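Local coordinates for protein Dok-7 (Mus musculus, PDB 3ML4) that activates the muscle receptor tyrosine kinase MuSK as a dimeric cytoplasmic adaptor and binds phosphoinositide lipids through its PH domain, at residues E12-L17 with S25-L30; L112-R117 with G206-K211; T126-G131 with L142-D147. All coordinates share one frame; numbering follows the deposited sequence.

Contact 1. Residues E12-L17 with S25-L30; sequences EGQVKL and SRWLVL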
ATOM      1  N   GLU B  12     -17.406   0.950 -11.079  1.00 40.56           N
ATOM      2  CA  GLU B  12     -17.678   0.342 -12.372  1.00 40.65           C
ATOM      3  C   GLU B  12     -18.791   1.103 -13.069  1.00 40.44           C
ATOM      4  O   GLU B  12     -19.656   1.686 -12.417  1.00 40.31           O
ATOM      5  CB  GLU B  12     -18.037  -1.143 -12.228  1.00 40.76           C
ATOM      6  CG  GLU B  12     -19.126  -1.445 -11.200  1.00 40.84           C
ATOM      7  CD  GLU B  12     -19.601  -2.878 -11.261  1.00 40.80           C
ATOM      8  OE1 GLU B  12     -19.636  -3.454 -12.370  1.00 41.78           O
ATOM      9  OE2 GLU B  12     -19.950  -3.429 -10.200  1.00 40.76           O
ATOM     10  N   GLY B  13     -18.754   1.101 -14.396  1.00 40.45           N
ATOM     11  CA  GLY B  13     -19.748   1.805 -15.193  1.00 40.45           C
ATOM     12  C   GLY B  13     -19.369   1.873 -16.652  1.00 40.45           C
ATOM     13  O   GLY B  13     -18.369   1.285 -17.073  1.00 40.39           O
ATOM     14  N   GLN B  14     -20.172   2.590 -17.432  1.00 40.71           N
ATOM     15  CA  GLN B  14     -19.904   2.724 -18.859  1.00 40.97           C
ATOM     16  C   GLN B  14     -18.934   3.876 -19.094  1.00 40.77           C
ATOM     17  O   GLN B  14     -19.152   4.997 -18.631  1.00 40.88           O
ATOM     18  CB  GLN B  14     -21.203   2.884 -19.660  1.00 41.13           C
ATOM     19  CG  GLN B  14     -21.125   2.359 -21.106  1.00 41.94           C
ATOM     20  CD  GLN B  14     -20.984   0.834 -21.202  1.00 43.04           C
ATOM     21  OE1 GLN B  14     -21.147   0.113 -20.214  1.00 43.26           O
ATOM     22  NE2 GLN B  14     -20.683   0.345 -22.403  1.00 42.93           N
ATOM     23  N   VAL B  15     -17.846   3.570 -19.793  1.00 40.62           N
ATOM     24  CA  VAL B  15     -16.735   4.496 -19.980  1.00 40.38           C
ATOM     25  C   VAL B  15     -16.191   4.307 -21.385  1.00 40.33           C
ATOM     26  O   VAL B  15     -16.203   3.194 -21.916  1.00 40.47           O
ATOM     27  CB  VAL B  15     -15.583   4.217 -18.966  1.00 40.41           C
ATOM     28  CG1 VAL B  15     -14.493   5.277 -19.065  1.00 40.61           C
ATOM     29  CG2 VAL B  15     -16.101   4.143 -17.536  1.00 39.94           C
ATOM     30  N   LYS B  16     -15.725   5.396 -21.989  1.00 40.12           N
ATOM     31  CA  LYS B  16     -14.981   5.327 -23.246  1.00 39.98           C
ATOM     32  C   LYS B  16     -13.470   5.122 -23.001  1.00 39.82           C
ATOM     33  O   LYS B  16     -12.926   5.585 -21.998  1.00 39.56           O
ATOM     34  CB  LYS B  16     -15.274   6.564 -24.099  1.00 40.01           C
ATOM     35  CG  LYS B  16     -16.407   6.348 -25.117  1.00 40.69           C
ATOM     36  CD  LYS B  16     -17.453   7.463 -25.109  1.00 40.99           C
ATOM     37  CE  LYS B  16     -18.566   7.165 -24.104  1.00 42.07           C
ATOM     38  NZ  LYS B  16     -19.749   8.066 -24.252  1.00 42.30           N
ATOM     39  N   LEU B  17     -12.808   4.407 -23.909  1.00 39.82           N
ATOM     40  CA  LEU B  17     -11.392   4.060 -23.762  1.00 39.94           C
ATOM     41  C   LEU B  17     -10.624   4.217 -25.072  1.00 40.08           C
ATOM     42  O   LEU B  17     -11.224   4.301 -26.142  1.00 40.19           O
ATOM     43  CB  LEU B  17     -11.237   2.620 -23.249  1.00 39.98           C
ATOM     44  CG  LEU B  17     -11.851   2.237 -21.897  1.00 39.91           C
ATOM     45  CD1 LEU B  17     -11.966   0.727 -21.768  1.00 39.44           C
ATOM     46  CD2 LEU B  17     -11.053   2.827 -20.744  1.00 39.56           C
ATOM     47  N   SER B  25     -16.505   2.364 -26.519  1.00 43.02           N
ATOM     48  CA  SER B  25     -17.300   2.222 -25.303  1.00 42.86           C
ATOM     49  C   SER B  25     -17.309   0.778 -24.806  1.00 42.97           C
ATOM     50  O   SER B  25     -17.472  -0.165 -25.591  1.00 42.92           O
ATOM     51  CB  SER B  25     -18.729   2.708 -25.518  1.00 42.69           C
ATOM     52  OG  SER B  25     -19.445   2.700 -24.295  1.00 42.71           O
ATOM     53  N   ARG B  26     -17.124   0.625 -23.497  1.00 42.73           N
ATOM     54  CA  ARG B  26     -17.035  -0.677 -22.852  1.00 42.65           C
ATOM     55  C   ARG B  26     -17.306  -0.514 -21.366  1.00 42.36           C
ATOM     56  O   ARG B  26     -17.098   0.569 -20.815  1.00 42.44           O
ATOM     57  CB  ARG B  26     -15.658  -1.317 -23.095  1.00 42.60           C
ATOM     58  CG  ARG B  26     -15.579  -2.106 -24.404  1.00 42.95           C
ATOM     59  CD  ARG B  26     -14.178  -2.586 -24.738  1.00 43.21           C
ATOM     60  NE  ARG B  26     -14.037  -2.870 -26.168  1.00 44.69           N
ATOM     61  CZ  ARG B  26     -13.177  -3.743 -26.688  1.00 45.52           C
ATOM     62  NH1 ARG B  26     -12.374  -4.453 -25.901  1.00 45.90           N
ATOM     63  NH2 ARG B  26     -13.129  -3.917 -28.002  1.00 45.64           N
ATOM     64  N   TRP B  27     -17.797  -1.576 -20.726  1.00 42.00           N
ATOM     65  CA  TRP B  27     -18.034  -1.557 -19.286  1.00 41.54           C
ATOM     66  C   TRP B  27     -16.704  -1.772 -18.568  1.00 41.57           C
ATOM     67  O   TRP B  27     -16.029  -2.787 -18.779  1.00 41.48           O
ATOM     68  CB  TRP B  27     -19.066  -2.612 -18.884  1.00 41.06           C
ATOM     69  CG  TRP B  27     -19.433  -2.593 -17.424  1.00 40.73           C
ATOM     70  CD1 TRP B  27     -18.825  -3.290 -16.419  1.00 40.62           C
ATOM     71  CD2 TRP B  27     -20.498  -1.849 -16.805  1.00 40.37           C
ATOM     72  NE1 TRP B  27     -19.439  -3.027 -15.214  1.00 41.03           N
ATOM     73  CE2 TRP B  27     -20.470  -2.148 -15.423  1.00 40.50           C
ATOM     74  CE3 TRP B  27     -21.470  -0.962 -17.284  1.00 39.99           C
ATOM     75  CZ2 TRP B  27     -21.375  -1.588 -14.513  1.00 40.48           C
ATOM     76  CZ3 TRP B  27     -22.371  -0.404 -16.378  1.00 40.46           C
ATOM     77  CH2 TRP B  27     -22.316  -0.722 -15.009  1.00 40.51           C
ATOM     78  N   LEU B  28     -16.329  -0.800 -17.737  1.00 41.60           N
ATOM     79  CA  LEU B  28     -15.018  -0.796 -17.085  1.00 41.51           C
ATOM     80  C   LEU B  28     -15.127  -1.042 -15.596  1.00 41.46           C
ATOM     81  O   LEU B  28     -15.934  -0.416 -14.908  1.00 41.56           O
ATOM     82  CB  LEU B  28     -14.285   0.528 -17.342  1.00 41.57           C
ATOM     83  CG  LEU B  28     -12.858   0.701 -16.805  1.00 41.55           C
ATOM     84  CD1 LEU B  28     -11.856  -0.162 -17.565  1.00 40.99           C
ATOM     85  CD2 LEU B  28     -12.445   2.156 -16.867  1.00 41.39           C
ATOM     86  N   VAL B  29     -14.301  -1.964 -15.114  1.00 41.38           N
ATOM     87  CA  VAL B  29     -14.197  -2.261 -13.688  1.00 41.26           C
ATOM     88  C   VAL B  29     -12.822  -1.829 -13.170  1.00 41.11           C
ATOM     89  O   VAL B  29     -11.785  -2.279 -13.676  1.00 40.91           O
ATOM     90  CB  VAL B  29     -14.441  -3.773 -13.402  1.00 41.28           C
ATOM     91  CG1 VAL B  29     -13.957  -4.170 -12.007  1.00 41.26           C
ATOM     92  CG2 VAL B  29     -15.911  -4.121 -13.574  1.00 41.28           C
ATOM     93  N   LEU B  30     -12.822  -0.949 -12.172  1.00 40.97           N
ATOM     94  CA  LEU B  30     -11.590  -0.566 -11.489  1.00 40.92           C
ATOM     95  C   LEU B  30     -11.581  -1.083 -10.070  1.00 40.96           C
ATOM     96  O   LEU B  30     -12.545  -0.895  -9.323  1.00 40.86           O
ATOM     97  CB  LEU B  30     -11.394   0.953 -11.491  1.00 40.81           C
ATOM     98  CG  LEU B  30     -10.931   1.578 -12.809  1.00 41.00           C
ATOM     99  CD1 LEU B  30     -10.846   3.087 -12.675  1.00 40.77           C
ATOM    100  CD2 LEU B  30      -9.588   0.995 -13.286  1.00 40.67           C
TER

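Contact 2. Residues L112-R117 with G206-K211; sequences LGEVHR and GISPTK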
ATOM      1  N   LEU B 112      -6.979   5.364  -3.117  1.00 29.19           N
ATOM      2  CA  LEU B 112      -5.527   5.257  -3.328  1.00 28.99           C
ATOM      3  C   LEU B 112      -4.679   5.760  -2.151  1.00 28.64           C
ATOM      4  O   LEU B 112      -3.466   5.539  -2.118  1.00 28.55           O
ATOM      5  CB  LEU B 112      -5.101   5.914  -4.644  1.00 28.95           C
ATOM      6  CG  LEU B 112      -5.575   5.226  -5.932  1.00 29.86           C
ATOM      7  CD1 LEU B 112      -5.192   6.051  -7.162  1.00 29.69           C
ATOM      8  CD2 LEU B 112      -5.054   3.782  -6.052  1.00 29.25           C
ATOM      9  N   GLY B 113      -5.321   6.423  -1.189  1.00 28.30           N
ATOM     10  CA  GLY B 113      -4.645   6.869   0.030  1.00 27.88           C
ATOM     11  C   GLY B 113      -4.678   8.375   0.178  1.00 27.64           C
ATOM     12  O   GLY B 113      -5.723   8.957   0.488  1.00 27.79           O
ATOM     13  N   GLU B 114      -3.531   9.010  -0.038  1.00 27.28           N
ATOM     14  CA  GLU B 114      -3.465  10.469  -0.038  1.00 27.01           C
ATOM     15  C   GLU B 114      -3.030  10.970  -1.411  1.00 26.90           C
ATOM     16  O   GLU B 114      -1.839  10.964  -1.746  1.00 26.80           O
ATOM     17  CB  GLU B 114      -2.547  10.986   1.076  1.00 26.96           C
ATOM     18  CG  GLU B 114      -3.052  10.699   2.495  1.00 26.54           C
ATOM     19  CD  GLU B 114      -4.331  11.456   2.857  1.00 26.65           C
ATOM     20  OE1 GLU B 114      -4.581  12.557   2.312  1.00 25.52           O
ATOM     21  OE2 GLU B 114      -5.094  10.942   3.703  1.00 27.37           O
ATOM     22  N   VAL B 115      -4.017  11.370  -2.206  1.00 26.73           N
ATOM     23  CA  VAL B 115      -3.789  11.843  -3.572  1.00 26.79           C
ATOM     24  C   VAL B 115      -4.532  13.154  -3.822  1.00 26.94           C
ATOM     25  O   VAL B 115      -5.766  13.208  -3.851  1.00 26.59           O
ATOM     26  CB  VAL B 115      -4.054  10.732  -4.658  1.00 27.05           C
ATOM     27  CG1 VAL B 115      -5.042   9.692  -4.169  1.00 26.91           C
ATOM     28  CG2 VAL B 115      -4.476  11.320  -6.014  1.00 26.39           C
ATOM     29  N   HIS B 116      -3.731  14.208  -3.978  1.00 27.08           N
ATOM     30  CA  HIS B 116      -4.191  15.588  -4.025  1.00 27.08           C
ATOM     31  C   HIS B 116      -3.567  16.283  -5.228  1.00 26.89           C
ATOM     32  O   HIS B 116      -2.493  15.889  -5.691  1.00 27.03           O
ATOM     33  CB  HIS B 116      -3.756  16.321  -2.755  1.00 27.26           C
ATOM     34  CG  HIS B 116      -4.258  15.699  -1.486  1.00 28.06           C
ATOM     35  ND1 HIS B 116      -5.212  16.301  -0.690  1.00 28.68           N
ATOM     36  CD2 HIS B 116      -3.929  14.540  -0.869  1.00 27.99           C
ATOM     37  CE1 HIS B 116      -5.455  15.533   0.356  1.00 28.35           C
ATOM     38  NE2 HIS B 116      -4.688  14.459   0.272  1.00 28.34           N
ATOM     39  N   ARG B 117      -4.232  17.315  -5.731  1.00 26.51           N
ATOM     40  CA  ARG B 117      -3.700  18.064  -6.852  1.00 26.39           C
ATOM     41  C   ARG B 117      -3.968  19.552  -6.677  1.00 26.16           C
ATOM     42  O   ARG B 117      -5.022  19.948  -6.179  1.00 26.04           O
ATOM     43  CB  ARG B 117      -4.280  17.544  -8.174  1.00 26.63           C
ATOM     44  CG  ARG B 117      -5.542  18.247  -8.627  1.00 27.40           C
ATOM     45  CD  ARG B 117      -6.169  17.597  -9.829  1.00 29.36           C
ATOM     46  NE  ARG B 117      -7.373  16.878  -9.439  1.00 31.05           N
ATOM     47  CZ  ARG B 117      -8.566  17.445  -9.306  1.00 32.56           C
ATOM     48  NH1 ARG B 117      -8.715  18.745  -9.556  1.00 33.41           N
ATOM     49  NH2 ARG B 117      -9.612  16.712  -8.929  1.00 32.65           N
ATOM     50  N   GLY B 206       3.520  11.290   9.080  1.00 25.60           N
ATOM     51  CA  GLY B 206       2.685  10.086   9.083  1.00 25.62           C
ATOM     52  C   GLY B 206       1.209  10.319   9.351  1.00 25.73           C
ATOM     53  O   GLY B 206       0.429   9.361   9.473  1.00 26.04           O
ATOM     54  N   ILE B 207       0.822  11.586   9.449  1.00 25.46           N
ATOM     55  CA  ILE B 207      -0.570  11.943   9.647  1.00 25.38           C
ATOM     56  C   ILE B 207      -1.236  12.163   8.294  1.00 25.43           C
ATOM     57  O   ILE B 207      -0.665  12.787   7.406  1.00 25.41           O
ATOM     58  CB  ILE B 207      -0.724  13.216  10.522  1.00 25.46           C
ATOM     59  CG1 ILE B 207       0.182  13.144  11.763  1.00 25.43           C
ATOM     60  CG2 ILE B 207      -2.186  13.416  10.935  1.00 25.39           C
ATOM     61  CD1 ILE B 207       0.502  14.494  12.394  1.00 24.15           C
ATOM     62  N   SER B 208      -2.434  11.614   8.137  1.00 25.64           N
ATOM     63  CA  SER B 208      -3.323  11.998   7.057  1.00 25.91           C
ATOM     64  C   SER B 208      -4.168  13.128   7.605  1.00 26.18           C
ATOM     65  O   SER B 208      -4.738  12.984   8.680  1.00 26.45           O
ATOM     66  CB  SER B 208      -4.213  10.822   6.655  1.00 26.05           C
ATOM     67  OG  SER B 208      -5.451  11.264   6.119  1.00 25.73           O
ATOM     68  N   PRO B 209      -4.257  14.260   6.879  1.00 26.42           N
ATOM     69  CA  PRO B 209      -4.992  15.401   7.422  1.00 26.66           C
ATOM     70  C   PRO B 209      -6.413  15.013   7.782  1.00 26.93           C
ATOM     71  O   PRO B 209      -6.989  15.539   8.732  1.00 26.98           O
ATOM     72  CB  PRO B 209      -4.991  16.403   6.261  1.00 26.57           C
ATOM     73  CG  PRO B 209      -3.767  16.060   5.481  1.00 26.40           C
ATOM     74  CD  PRO B 209      -3.703  14.558   5.545  1.00 26.51           C
ATOM     75  N   THR B 210      -6.952  14.068   7.027  1.00 27.50           N
ATOM     76  CA  THR B 210      -8.334  13.661   7.163  1.00 27.99           C
ATOM     77  C   THR B 210      -8.486  12.424   8.061  1.00 28.19           C
ATOM     78  O   THR B 210      -9.375  12.382   8.904  1.00 28.24           O
ATOM     79  CB  THR B 210      -8.989  13.496   5.752  1.00 27.96           C
ATOM     80  OG1 THR B 210     -10.402  13.698   5.839  1.00 28.97           O
ATOM     81  CG2 THR B 210      -8.689  12.150   5.127  1.00 27.49           C
ATOM     82  N   LYS B 211      -7.592  11.448   7.918  1.00 28.67           N
ATOM     83  CA  LYS B 211      -7.727  10.165   8.625  1.00 29.29           C
ATOM     84  C   LYS B 211      -6.912  10.038   9.918  1.00 29.53           C
ATOM     85  O   LYS B 211      -7.060   9.063  10.652  1.00 29.90           O
ATOM     86  CB  LYS B 211      -7.397   8.995   7.688  1.00 29.21           C
ATOM     87  CG  LYS B 211      -8.392   8.806   6.561  1.00 29.58           C
ATOM     88  CD  LYS B 211      -8.181   7.493   5.839  1.00 31.48           C
ATOM     89  CE  LYS B 211      -7.387   7.673   4.571  1.00 33.27           C
ATOM     90  NZ  LYS B 211      -8.206   8.254   3.470  1.00 35.67           N
TER
HETATM   91  O   HOH W   1      -6.361  13.852   3.668  1.00 32.38           O

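Contact 3. Residues T126-G131 with L142-D147; sequences TKLESG and LVLARD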
ATOM      1  N   THR B 126      14.721  27.319 -13.246  1.00 29.90           N
ATOM      2  CA  THR B 126      15.191  25.990 -12.877  1.00 30.28           C
ATOM      3  C   THR B 126      15.230  25.043 -14.081  1.00 30.62           C
ATOM      4  O   THR B 126      15.009  25.468 -15.210  1.00 30.53           O
ATOM      5  CB  THR B 126      14.303  25.382 -11.763  1.00 30.31           C
ATOM      6  OG1 THR B 126      13.060  24.938 -12.320  1.00 30.22           O
ATOM      7  CG2 THR B 126      14.037  26.405 -10.653  1.00 29.91           C
ATOM      8  N   LYS B 127      15.524  23.766 -13.825  1.00 31.10           N
ATOM      9  CA  LYS B 127      15.455  22.706 -14.837  1.00 31.53           C
ATOM     10  C   LYS B 127      14.024  22.491 -15.354  1.00 31.40           C
ATOM     11  O   LYS B 127      13.831  21.998 -16.462  1.00 31.42           O
ATOM     12  CB  LYS B 127      15.986  21.382 -14.259  1.00 31.92           C
ATOM     13  CG  LYS B 127      17.205  20.751 -14.964  1.00 33.14           C
ATOM     14  CD  LYS B 127      18.542  21.099 -14.298  1.00 34.65           C
ATOM     15  CE  LYS B 127      19.247  22.253 -15.019  1.00 35.52           C
ATOM     16  NZ  LYS B 127      20.389  22.821 -14.232  1.00 35.80           N
ATOM     17  N   LEU B 128      13.034  22.855 -14.539  1.00 31.33           N
ATOM     18  CA  LEU B 128      11.619  22.665 -14.870  1.00 31.15           C
ATOM     19  C   LEU B 128      11.124  23.679 -15.892  1.00 31.32           C
ATOM     20  O   LEU B 128      11.468  24.863 -15.832  1.00 31.59           O
ATOM     21  CB  LEU B 128      10.740  22.774 -13.615  1.00 31.08           C
ATOM     22  CG  LEU B 128      10.945  21.884 -12.384  1.00 30.53           C
ATOM     23  CD1 LEU B 128      10.114  22.417 -11.237  1.00 29.95           C
ATOM     24  CD2 LEU B 128      10.588  20.434 -12.665  1.00 30.60           C
ATOM     25  N   GLU B 129      10.303  23.204 -16.822  1.00 31.20           N
ATOM     26  CA  GLU B 129       9.602  24.070 -17.750  1.00 31.00           C
ATOM     27  C   GLU B 129       8.651  24.978 -16.981  1.00 30.90           C
ATOM     28  O   GLU B 129       7.948  24.534 -16.072  1.00 30.94           O
ATOM     29  CB  GLU B 129       8.821  23.229 -18.755  1.00 30.99           C
ATOM     30  CG  GLU B 129       8.273  24.020 -19.933  1.00 31.06           C
ATOM     31  CD  GLU B 129       7.369  23.197 -20.838  1.00 31.00           C
ATOM     32  OE1 GLU B 129       7.163  21.989 -20.571  1.00 29.66           O
ATOM     33  OE2 GLU B 129       6.864  23.770 -21.828  1.00 31.37           O
ATOM     34  N   SER B 130       8.634  26.249 -17.351  1.00 30.83           N
ATOM     35  CA  SER B 130       7.754  27.221 -16.714  1.00 30.73           C
ATOM     36  C   SER B 130       6.340  27.209 -17.309  1.00 30.59           C
ATOM     37  O   SER B 130       6.113  26.632 -18.378  1.00 30.54           O
ATOM     38  CB  SER B 130       8.365  28.624 -16.802  1.00 30.79           C
ATOM     39  OG  SER B 130       8.543  29.028 -18.146  1.00 30.76           O
ATOM     40  N   GLY B 131       5.402  27.843 -16.600  1.00 30.49           N
ATOM     41  CA  GLY B 131       4.017  27.997 -17.052  1.00 30.27           C
ATOM     42  C   GLY B 131       3.030  27.184 -16.233  1.00 30.38           C
ATOM     43  O   GLY B 131       3.437  26.466 -15.314  1.00 30.37           O
ATOM     44  N   LEU B 142       6.009  13.052  -5.022  1.00 26.69           N
ATOM     45  CA  LEU B 142       5.565  14.346  -5.513  1.00 26.35           C
ATOM     46  C   LEU B 142       5.882  14.451  -6.993  1.00 25.97           C
ATOM     47  O   LEU B 142       6.977  14.111  -7.437  1.00 25.72           O
ATOM     48  CB  LEU B 142       6.235  15.490  -4.746  1.00 26.41           C
ATOM     49  CG  LEU B 142       5.719  16.908  -5.025  1.00 26.50           C
ATOM     50  CD1 LEU B 142       4.357  17.139  -4.369  1.00 25.90           C
ATOM     51  CD2 LEU B 142       6.732  17.956  -4.563  1.00 26.48           C
ATOM     52  N   VAL B 143       4.908  14.935  -7.747  1.00 25.78           N
ATOM     53  CA  VAL B 143       5.008  15.001  -9.190  1.00 25.56           C
ATOM     54  C   VAL B 143       4.465  16.334  -9.697  1.00 25.57           C
ATOM     55  O   VAL B 143       3.515  16.885  -9.140  1.00 25.47           O
ATOM     56  CB  VAL B 143       4.280  13.779  -9.834  1.00 25.42           C
ATOM     57  CG1 VAL B 143       3.577  14.125 -11.138  1.00 24.82           C
ATOM     58  CG2 VAL B 143       5.255  12.640 -10.033  1.00 25.48           C
ATOM     59  N   LEU B 144       5.098  16.857 -10.737  1.00 25.79           N
ATOM     60  CA  LEU B 144       4.532  17.957 -11.505  1.00 26.30           C
ATOM     61  C   LEU B 144       4.076  17.431 -12.858  1.00 26.34           C
ATOM     62  O   LEU B 144       4.764  16.614 -13.466  1.00 26.38           O
ATOM     63  CB  LEU B 144       5.543  19.104 -11.659  1.00 26.12           C
ATOM     64  CG  LEU B 144       5.428  20.230 -10.627  1.00 26.36           C
ATOM     65  CD1 LEU B 144       6.666  21.117 -10.619  1.00 27.75           C
ATOM     66  CD2 LEU B 144       4.176  21.075 -10.859  1.00 25.87           C
ATOM     67  N   ALA B 145       2.918  17.889 -13.320  1.00 26.69           N
ATOM     68  CA  ALA B 145       2.344  17.384 -14.572  1.00 27.15           C
ATOM     69  C   ALA B 145       1.808  18.490 -15.471  1.00 27.43           C
ATOM     70  O   ALA B 145       1.244  19.475 -14.996  1.00 27.52           O
ATOM     71  CB  ALA B 145       1.260  16.341 -14.288  1.00 26.93           C
ATOM     72  N   ARG B 146       1.984  18.294 -16.776  1.00 28.04           N
ATOM     73  CA  ARG B 146       1.655  19.286 -17.795  1.00 28.56           C
ATOM     74  C   ARG B 146       0.956  18.661 -18.980  1.00 28.62           C
ATOM     75  O   ARG B 146       1.105  17.462 -19.246  1.00 28.30           O
ATOM     76  CB  ARG B 146       2.931  19.912 -18.348  1.00 28.77           C
ATOM     77  CG  ARG B 146       3.305  21.235 -17.770  1.00 30.20           C
ATOM     78  CD  ARG B 146       4.504  21.789 -18.519  1.00 31.97           C
ATOM     79  NE  ARG B 146       4.107  22.453 -19.754  1.00 33.54           N
ATOM     80  CZ  ARG B 146       3.825  23.747 -19.850  1.00 34.11           C
ATOM     81  NH1 ARG B 146       3.896  24.528 -18.778  1.00 34.93           N
ATOM     82  NH2 ARG B 146       3.470  24.259 -21.018  1.00 34.01           N
ATOM     83  N   ASP B 147       0.240  19.512 -19.713  1.00 28.82           N
ATOM     84  CA  ASP B 147      -0.354  19.187 -21.012  1.00 29.20           C
ATOM     85  C   ASP B 147      -1.516  18.200 -20.940  1.00 29.44           C
ATOM     86  O   ASP B 147      -1.859  17.674 -19.877  1.00 29.60           O
ATOM     87  CB  ASP B 147       0.698  18.683 -22.024  1.00 29.10           C
ATOM     88  CG  ASP B 147       1.989  19.494 -22.008  1.00 29.24           C
ATOM     89  OD1 ASP B 147       1.970  20.668 -21.580  1.00 30.11           O
ATOM     90  OD2 ASP B 147       3.032  18.948 -22.432  1.00 29.59           O
TER
HETATM   91  O   HOH W   2       4.888  23.877 -16.258  1.00 24.96           O

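Contact 1. Residues E12-L17 with S25-L30
Residues Glu12-Leu17 and Ser25-Leu30 are antiparallel neighbours, their axes 4.8 Å apart at closest approach and their N-to-C directions 130° apart. Gly13 with Leu28 and Val15 with Arg26 form the hydrogen-bonded pairs, each joined by two backbone bonds; Leu28 N to Gly13 O measures 3.0 Å. Glu12-Val29, Gln14-Trp27 and Lys16-Ser25 are the non-hydrogen-bonded pairs between and beside them. Trp27 dominates the face they share. With CG anti to the backbone N (chi1 -176°), its indole lies across the neighbouring strand, and Gly13 CA sits over the six-membered ring in a CH-pi contact, 3.6 Å from its centroid. In the ring plane, Trp27 NE1 donates to the anti lone pair of Glu12 OE1 at 2.9 Å, the carboxylate being turned 69° from the indole; Glu12 OE2 makes a salt bridge to Arg51, so the carboxylate is held at both oxygens. This is the first hairpin of the PH domain, with strand 11-17 at one edge of its antiparallel sheet. The turn joining the two strands is the region where PH domains commonly bind phosphoinositide headgroups. On the same side of the sheet, the bent chain of Gln14 brings OE1 to the indole edge near Trp27 CE3, while Gln14 NE2 donates to Ser25 OG at 3.3 Å. On the reverse face, beside Arg26, Val15 CG2 meets Leu28 CB at 4.1 Å; Leu17 CD2 approaches Leu28 CD2 at 4.2 Å, and Trp104 of helix 98-112 touches both Val15 and Leu28.

Contact 2. Residues L112-R117 with G206-K211
Glu114 reaches across to Ser208, its carboxylate being the main bridge between the start of strand 115-122 and the segment that follows helix 193-203. The CB of Glu114 points toward residues 206-211. CG lies anti to the carbonyl carbon, and a bend at chi2 (-67°) turns the carboxylate into the hollow of the 208-211 turn. CD approaches Ser208 CB and OG, and at the tip the two oxygens part company. OE2 accepts from Ser208 OG at 2.5 Å, with Thr210 CG2 4.1 Å from the same Glu114 OE2. OE1 accepts from His116 NE2 at 2.8 Å, a straight bond that lies in the imidazole plane and meets the oxygen nearly along its C-O axis. Water 1 also donates to Glu114 OE1, at 2.6 Å, and accepts a weak bond from Thr210 N. Pro209 comes from the opposite direction, its CD 3.9 Å from Glu114 OE1, and the same proline packs on Phe198, Leu199 and Cys202 of helix 193-203. Ser208 is itself positioned by an ST motif: its OG accepts from Lys211 N at 2.8 Å. The contact lies where the helix 98-112 that ends the PH domain gives way to the first strand of the PTB domain, with Gly113, at positive phi, making the turn. Pro35 of the second subunit packs against Glu114. The carboxylate is thus buried but well supplied with donors, and Lys211 NZ, 4.1 Å from Glu114 OE2, is too far for a salt bridge yet would probably help to stabilise a negative charge on Glu114.

Contact 3. Residues T126-G131 with L142-D147
In the PTB domain, the loop between strands 115-122 and 133-138 lays Leu128 and Glu129 over Leu144 and Arg146 of strand 141-146. The contact has an apolar end and a charged one. Leu128 CD1 touches Leu144 CD1 at 3.7 Å, the two side chains crossing at about a right angle, next to Val122 of strand 115-122. Strands 115-122 and 141-146 both belong to the antiparallel sheet of the PH-like PTB fold, and the loop packs on side chains of both. At the charged end, the extended Glu129 chain brings its carboxylate over one face of the Arg146 guanidinium, the two planes 35° apart. Glu129 OE1 is 3.2 Å from Arg146 NE, a salt bridge of charge alone, as no N-H points at the oxygen. A bend at chi3 (83°) turns the group so that NE also forms a salt bridge with Asp147 OD1, its hydrogen bond weak at 3.3 Å. At the guanidinium edge, water 2 accepts from Arg146 NH1 at 2.8 Å and can donate to Glu129 O or Gly131 O. Replacing Arg146 with alanine removes the guanidinium, which would probably leave the Glu129 and Asp147 carboxylates without their shared positive charge and deprive water 2 of the NH1 donor.

Overall arrangement
From the N terminus, contact 1 comes first and closes the short hairpin of strands 11-17 and 24-31 in the PH domain. The chain then completes that domain and leaves it through helix 98-112, whose end opens contact 2. Contact 2 spans nearly the whole PTB domain, tying the start of strand 115-122 to the segment after helix 193-203. Contact 3 is nested inside this long loop, joining the loop after strand 115-122 to strand 141-146; both contacts reach the same PTB sheet. Their centres are about 22 Å apart, whereas contacts 1 and 3, about 31 Å apart between centres, lie on opposite sides of the chain's centre. No two contacts cross or touch.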